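Local coordinates for protein fatty acid synthase 1, isoform A (Drosophila melanogaster, PDB 6FN6) that probably builds long-chain saturated fatty acids as a multifunctional NADPH-dependent synthase, this piece being its dehydratase, enoylreductase and ketoreductase region, at residues H54-M60 with V200-A204; K205-L209 with K235-V239; K679-E683 with E899-K903. All coordinates share one frame; numbering follows the deposited sequence.

How the contacts relate
Contacts 1 and 2 are neighbours in the dehydratase part, their centres 10 Å apart, and both draw on helix 203-210: contact 1 meets its first residues, contact 2 the turns that follow. They touch directly, through a probable hydrogen bond of 2.8 Å from Asn202 N to Gly238 O and through Phe207 CE2 packing on His54 O at 4.0 Å. Contact 3 belongs to the enoylreductase part, with its centre about 70 Å from those of the other two; the nearest atoms of contacts 1 and 3 are still about 52 Å apart. Neither dehydratase contact lies at that domain's predicted active-site residues, His24 and Asp175.

Contact 1. Residues H54-M60 with V200-A204; sequences HKTPVVM and VINPA
Val58 and Ile201 face each other as a hydrogen-bonded antiparallel pair. The bond from Ile201 N to Val58 O is 3.1 Å long and nearly straight (169°), whereas the return bond from Val58 N to Ile201 O is weak, at 3.3 Å and 145°. The side chains of this pair lie side by side on one face of the sheet, pointing the same way. With CG1 of Ile201 anti to its carbonyl carbon (chi1 -54°) and CD1 extended beyond it, CD1 comes within 4.1 Å of Val58 CG2, while the extended chain of Met60 lies obliquely across it and sets CE 3.7 Å from that same CD1. Val59 and Val200 form the following, non-hydrogen-bonded pair, and their methyls meet on the other face of the sheet, Val59 CG2 to Val200 CG1 being 4.3 Å. Strands 58-65 and 191-201 thus join the predicted N-terminal and C-terminal hotdog folds edge to edge, consistent with the double hotdog of fatty acid synthase dehydratases. Past the strand ends the pairing gives way to proline packing: Pro203 lays its CD 3.6 Å from Pro57 CB, and its CB lies beside His54 O. Further out, Trp42 of helix 34-48 covers Val58, Met60 and Ile201 and donates NE1 to Thr56 O. Asn202 is the N-cap of the helix that Pro203 begins: its OD1 accepts from Lys205 N, and its ND2 bonds Glu114 OE1.

Contact 2. Residues K205-L209 with K235-V239; sequences KHFEL and KSAGV
Gly238 passes close to His206, their CA atoms 4.4 Å apart, because the type II' turn from Ser236 to Val239 presents its tip to the flank of helix 203-210. The turn closes the beta hairpin of strands 233-236 and 239-248, within the predicted C-terminal hotdog fold, with backbone bonds in both directions between Ser236 and Val239; Ala237 takes the positive phi of its first corner. His206 turns CG anti to its own backbone N (chi1 -163°), a setting that brings the ring to the turn. There ND1 accepts the Gly238 N-H at 3.2 Å and 153°; the donor sits at the ring edge, only 4° out of plane. Ala237 CB comes up obliquely on the same ring, 3.4 Å from His206 ND1. A CB on Gly238 would run into that of His206; its absence lets the two backbones lie so near. Leu209 adds its CD1 branch against Ala237 CA at 3.9 Å. The chain of Lys205, bent at chi2 and chi3, passes Ala237 O and meets Lys235 at about a right angle, the two NZ atoms 3.6 Å apart. Both ammonium groups gather near Glu114 in long, weak ion pairs, and Lys235 has a salt bridge to Glu240. With an alanine in place of His206, Gly238 N would probably lose its acceptor and a gap would open beside the turn. The imidazole is also embedded in aromatics, edge-to-face with Trp166 and Phe173 and inclined to Trp170. Helix 203-210 is thereby seated on the hairpin turn, with helix 170-183 packing against Ser236 and Val239, and strand 223-228 touching both His206 and Ser236.

Contact 3. Residues K679-E683 with E899-K903; sequences KWTME and EEAGK
Glu899 sends CG anti to its backbone N (chi1 -178°) and stays extended beyond, a reach that carries its carboxylate to Met682. Met682, with CG anti to its carbonyl carbon and an equally extended chain, lies obliquely across it. The backbone N-H of Met682 is gripped by Glu899 OE1 at 2.9 Å and 162°, on the syn side of the carboxylate but 33° out of its plane. Van der Waals contacts accompany the bond: Met682 CG is 3.5 Å from Glu899 CD, and Met682 SD is 3.8 Å from Glu899 CG. The acceptor meets the first residue of helix 682-685, where a negative charge would probably be favoured by the helix dipole; the N-cap itself is Thr681, whose OG1 takes Glu684 N. Within the enoylreductase, of the medium-chain dehydrogenase type, chain 679-683 follows strand 673-675 on the way to the nucleotide-binding sheet, and chain 899-903 follows strand 891-895, which has returned to pair with strand 601-611. A type II turn from Glu900 to Lys903 then folds Lys903 back, its NZ 3.9 Å from Lys679 CA and 4.1 Å from Thr681 CG2; Lys679 itself is poorly ordered, so its approach is less certain. Arg652 of strand 652-656 touches both segments, through Met682 and Lys903, bonds Trp680 O and makes a long, weak ion pair with Glu899 OE2. Glu900 holds the turn's start through a salt bridge to Arg646 and a hydrogen bond with Tyr607.

Contact 1. Residues H54-M60 with V200-A204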
# COMPACT_ATOMS: atom_id res chain seq x y z
N HIS A 54 -1.71 33.88 -9.08
CA HIS A 54 -0.67 34.61 -8.36
C HIS A 54 -1.24 35.22 -7.08
O HIS A 54 -0.51 35.78 -6.27
CB HIS A 54 -0.04 35.70 -9.24
CG HIS A 54 -1.02 36.70 -9.77
ND1 HIS A 54 -1.74 36.50 -10.93
CD2 HIS A 54 -1.38 37.92 -9.30
CE1 HIS A 54 -2.51 37.55 -11.15
NE2 HIS A 54 -2.32 38.42 -10.18
N LYS A 55 -2.56 35.10 -6.91
CA LYS A 55 -3.23 35.58 -5.71
C LYS A 55 -3.69 34.39 -4.86
O LYS A 55 -4.29 34.58 -3.80
CB LYS A 55 -4.44 36.43 -6.08
CG LYS A 55 -4.14 37.76 -6.75
CD LYS A 55 -3.72 38.83 -5.76
CE LYS A 55 -3.51 40.17 -6.46
NZ LYS A 55 -4.78 40.69 -7.06
N THR A 56 -3.39 33.18 -5.32
CA THR A 56 -3.91 31.97 -4.69
C THR A 56 -2.80 31.04 -4.21
O THR A 56 -2.14 30.38 -5.02
CB THR A 56 -4.80 31.19 -5.68
OG1 THR A 56 -5.75 32.08 -6.28
CG2 THR A 56 -5.54 30.07 -4.97
N PRO A 57 -2.59 30.96 -2.88
CA PRO A 57 -1.62 30.00 -2.36
C PRO A 57 -2.14 28.57 -2.39
O PRO A 57 -3.34 28.36 -2.20
CB PRO A 57 -1.39 30.48 -0.92
CG PRO A 57 -2.66 31.15 -0.55
CD PRO A 57 -3.17 31.80 -1.81
N VAL A 58 -1.27 27.60 -2.65
CA VAL A 58 -1.69 26.20 -2.73
C VAL A 58 -0.66 25.28 -2.10
O VAL A 58 0.48 25.66 -1.87
CB VAL A 58 -1.95 25.79 -4.19
CG1 VAL A 58 -3.08 26.63 -4.80
CG2 VAL A 58 -0.68 25.90 -5.03
N VAL A 59 -1.09 24.05 -1.81
CA VAL A 59 -0.20 23.02 -1.30
C VAL A 59 -0.37 21.76 -2.14
O VAL A 59 -1.43 21.14 -2.14
CB VAL A 59 -0.47 22.72 0.19
CG1 VAL A 59 0.37 21.54 0.67
CG2 VAL A 59 -0.20 23.95 1.03
N MET A 60 0.69 21.40 -2.87
CA MET A 60 0.67 20.19 -3.67
C MET A 60 1.30 19.04 -2.90
O MET A 60 2.27 19.25 -2.16
CB MET A 60 1.41 20.41 -4.99
CG MET A 60 0.89 21.59 -5.77
SD MET A 60 1.56 21.68 -7.44
CE MET A 60 1.27 23.40 -7.80
N VAL A 200 4.97 23.62 -1.15
CA VAL A 200 4.20 24.74 -0.62
C VAL A 200 4.51 26.01 -1.41
O VAL A 200 5.67 26.41 -1.53
CB VAL A 200 4.50 24.96 0.88
CG1 VAL A 200 3.58 26.03 1.45
CG2 VAL A 200 4.34 23.66 1.64
N ILE A 201 3.47 26.62 -1.97
CA ILE A 201 3.62 27.83 -2.76
C ILE A 201 2.88 28.98 -2.07
O ILE A 201 1.67 28.90 -1.83
CB ILE A 201 3.13 27.63 -4.20
CG1 ILE A 201 3.82 26.41 -4.82
CG2 ILE A 201 3.40 28.88 -5.03
CD1 ILE A 201 3.28 26.02 -6.18
N ASN A 202 3.62 30.04 -1.77
CA ASN A 202 3.08 31.20 -1.07
C ASN A 202 3.32 32.47 -1.89
O ASN A 202 4.33 33.15 -1.71
CB ASN A 202 3.74 31.34 0.31
CG ASN A 202 3.06 32.36 1.18
OD1 ASN A 202 2.35 33.25 0.70
ND2 ASN A 202 3.27 32.25 2.49
N PRO A 203 2.39 32.79 -2.81
CA PRO A 203 2.60 33.92 -3.72
C PRO A 203 2.71 35.27 -3.01
O PRO A 203 3.56 36.09 -3.39
CB PRO A 203 1.35 33.90 -4.61
CG PRO A 203 0.71 32.57 -4.39
CD PRO A 203 1.08 32.16 -3.01
N ALA A 204 1.88 35.50 -2.00
CA ALA A 204 1.88 36.76 -1.28
C ALA A 204 3.25 37.02 -0.67
O ALA A 204 3.80 38.12 -0.79
CB ALA A 204 0.81 36.75 -0.20

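Contact 2. Residues K205-L209 with K235-V239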
# COMPACT_ATOMS: atom_id res chain seq x y z
N LYS A 205 3.80 36.00 -0.02
CA LYS A 205 5.11 36.09 0.61
C LYS A 205 6.21 36.29 -0.42
O LYS A 205 7.19 37.00 -0.18
CB LYS A 205 5.37 34.82 1.42
CG LYS A 205 6.65 34.82 2.23
CD LYS A 205 7.23 33.41 2.31
CE LYS A 205 7.98 33.17 3.60
NZ LYS A 205 8.47 31.76 3.67
N HIS A 206 6.03 35.66 -1.58
CA HIS A 206 7.02 35.72 -2.65
C HIS A 206 7.22 37.15 -3.16
O HIS A 206 8.35 37.62 -3.28
CB HIS A 206 6.59 34.81 -3.80
CG HIS A 206 7.69 34.49 -4.77
ND1 HIS A 206 8.68 33.57 -4.48
CD2 HIS A 206 7.95 34.95 -6.01
CE1 HIS A 206 9.50 33.49 -5.51
NE2 HIS A 206 9.09 34.32 -6.45
N PHE A 207 6.12 37.84 -3.43
CA PHE A 207 6.18 39.15 -4.06
C PHE A 207 6.54 40.26 -3.08
O PHE A 207 7.09 41.29 -3.48
CB PHE A 207 4.86 39.48 -4.76
CG PHE A 207 4.58 38.60 -5.95
CD1 PHE A 207 5.37 38.69 -7.09
CD2 PHE A 207 3.52 37.70 -5.94
CE1 PHE A 207 5.11 37.89 -8.19
CE2 PHE A 207 3.27 36.90 -7.03
CZ PHE A 207 4.06 37.00 -8.16
N GLU A 208 6.23 40.07 -1.80
CA GLU A 208 6.59 41.07 -0.80
C GLU A 208 8.08 40.97 -0.49
O GLU A 208 8.69 41.91 0.03
CB GLU A 208 5.76 40.90 0.48
CG GLU A 208 6.18 39.73 1.37
CD GLU A 208 5.36 39.64 2.65
OE1 GLU A 208 4.13 39.46 2.56
OE2 GLU A 208 5.95 39.76 3.74
N LEU A 209 8.66 39.82 -0.82
CA LEU A 209 10.10 39.63 -0.71
C LEU A 209 10.80 40.19 -1.94
O LEU A 209 11.91 40.71 -1.86
CB LEU A 209 10.44 38.15 -0.53
CG LEU A 209 10.18 37.55 0.86
CD1 LEU A 209 10.31 36.04 0.82
CD2 LEU A 209 11.12 38.14 1.89
N LYS A 235 14.29 25.26 -0.18
CA LYS A 235 13.48 26.43 0.15
C LYS A 235 14.04 27.72 -0.44
O LYS A 235 15.21 28.06 -0.24
CB LYS A 235 13.36 26.57 1.67
CG LYS A 235 12.29 27.56 2.10
CD LYS A 235 11.98 27.45 3.58
CE LYS A 235 10.93 28.46 4.00
NZ LYS A 235 9.68 28.36 3.20
N SER A 236 13.19 28.44 -1.18
CA SER A 236 13.56 29.74 -1.72
C SER A 236 12.34 30.65 -1.79
O SER A 236 11.40 30.38 -2.53
CB SER A 236 14.19 29.59 -3.11
OG SER A 236 14.58 30.85 -3.62
N ALA A 237 12.37 31.72 -1.01
CA ALA A 237 11.28 32.69 -0.98
C ALA A 237 9.94 32.01 -0.68
O ALA A 237 9.77 31.41 0.38
CB ALA A 237 11.22 33.46 -2.29
N GLY A 238 9.00 32.09 -1.61
CA GLY A 238 7.65 31.60 -1.38
C GLY A 238 7.45 30.14 -1.72
O GLY A 238 6.37 29.59 -1.47
N VAL A 239 8.47 29.51 -2.28
CA VAL A 239 8.39 28.11 -2.68
C VAL A 239 9.15 27.23 -1.69
O VAL A 239 10.29 27.52 -1.34
CB VAL A 239 8.92 27.91 -4.12
CG1 VAL A 239 8.71 26.47 -4.57
CG2 VAL A 239 8.25 28.88 -5.08

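Contact 3. Residues K679-E683 with E899-K903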
# COMPACT_ATOMS: atom_id res chain seq x y z
N LYS A 679 33.11 -34.05 -3.91
CA LYS A 679 31.97 -34.46 -4.74
C LYS A 679 31.17 -33.25 -5.22
O LYS A 679 30.02 -33.39 -5.66
CB LYS A 679 31.05 -35.43 -3.98
CG LYS A 679 31.67 -36.77 -3.63
CD LYS A 679 31.90 -37.60 -4.89
CE LYS A 679 32.61 -38.91 -4.59
NZ LYS A 679 33.99 -38.71 -4.07
N TRP A 680 31.77 -32.07 -5.13
CA TRP A 680 31.23 -30.88 -5.77
C TRP A 680 32.24 -30.36 -6.78
O TRP A 680 33.40 -30.11 -6.44
CB TRP A 680 30.93 -29.78 -4.75
CG TRP A 680 29.59 -29.88 -4.08
CD1 TRP A 680 28.78 -30.98 -4.02
CD2 TRP A 680 28.91 -28.84 -3.37
NE1 TRP A 680 27.64 -30.69 -3.31
CE2 TRP A 680 27.69 -29.38 -2.91
CE3 TRP A 680 29.20 -27.50 -3.08
CZ2 TRP A 680 26.77 -28.63 -2.17
CZ3 TRP A 680 28.29 -26.76 -2.35
CH2 TRP A 680 27.09 -27.33 -1.90
N THR A 681 31.80 -30.22 -8.03
CA THR A 681 32.64 -29.59 -9.04
C THR A 681 32.59 -28.09 -8.78
O THR A 681 31.62 -27.59 -8.21
CB THR A 681 32.16 -29.90 -10.48
OG1 THR A 681 30.89 -29.28 -10.71
CG2 THR A 681 32.02 -31.41 -10.68
N MET A 682 33.64 -27.38 -9.17
CA MET A 682 33.62 -25.92 -9.07
C MET A 682 32.40 -25.39 -9.80
O MET A 682 31.76 -24.44 -9.34
CB MET A 682 34.90 -25.31 -9.66
CG MET A 682 36.11 -25.39 -8.74
SD MET A 682 37.55 -24.61 -9.49
CE MET A 682 38.73 -24.74 -8.15
N GLU A 683 32.08 -26.01 -10.92
CA GLU A 683 30.89 -25.67 -11.69
C GLU A 683 29.65 -25.71 -10.80
O GLU A 683 28.83 -24.79 -10.80
CB GLU A 683 30.74 -26.63 -12.88
CG GLU A 683 29.41 -26.55 -13.62
CD GLU A 683 29.34 -27.53 -14.78
OE1 GLU A 683 28.24 -28.07 -15.03
OE2 GLU A 683 30.38 -27.75 -15.43
N GLU A 899 38.54 -26.59 -14.53
CA GLU A 899 39.02 -27.07 -13.24
C GLU A 899 40.02 -28.22 -13.40
O GLU A 899 39.81 -29.15 -14.18
CB GLU A 899 37.84 -27.52 -12.37
CG GLU A 899 38.24 -27.99 -10.98
CD GLU A 899 37.05 -28.41 -10.14
OE1 GLU A 899 35.90 -28.32 -10.63
OE2 GLU A 899 37.26 -28.83 -8.98
N GLU A 900 41.11 -28.13 -12.65
CA GLU A 900 42.13 -29.17 -12.62
C GLU A 900 41.54 -30.50 -12.17
O GLU A 900 40.61 -30.54 -11.36
CB GLU A 900 43.29 -28.77 -11.71
CG GLU A 900 44.15 -27.64 -12.26
CD GLU A 900 43.53 -26.27 -12.04
OE1 GLU A 900 42.36 -26.21 -11.60
OE2 GLU A 900 44.21 -25.26 -12.30
N ALA A 901 42.09 -31.59 -12.69
CA ALA A 901 41.53 -32.92 -12.45
C ALA A 901 41.83 -33.40 -11.04
O ALA A 901 42.86 -33.07 -10.45
CB ALA A 901 42.08 -33.90 -13.47
N GLY A 902 40.90 -34.20 -10.50
CA GLY A 902 41.01 -34.71 -9.14
C GLY A 902 40.21 -33.93 -8.12
O GLY A 902 39.96 -34.42 -7.02
N LYS A 903 39.80 -32.71 -8.49
CA LYS A 903 39.10 -31.79 -7.59
C LYS A 903 39.76 -31.74 -6.21
O LYS A 903 39.11 -31.96 -5.18
CB LYS A 903 37.61 -32.16 -7.47
CG LYS A 903 37.29 -33.54 -6.91
CD LYS A 903 35.79 -33.78 -6.86
CE LYS A 903 35.21 -33.97 -8.25
NZ LYS A 903 33.75 -34.25 -8.22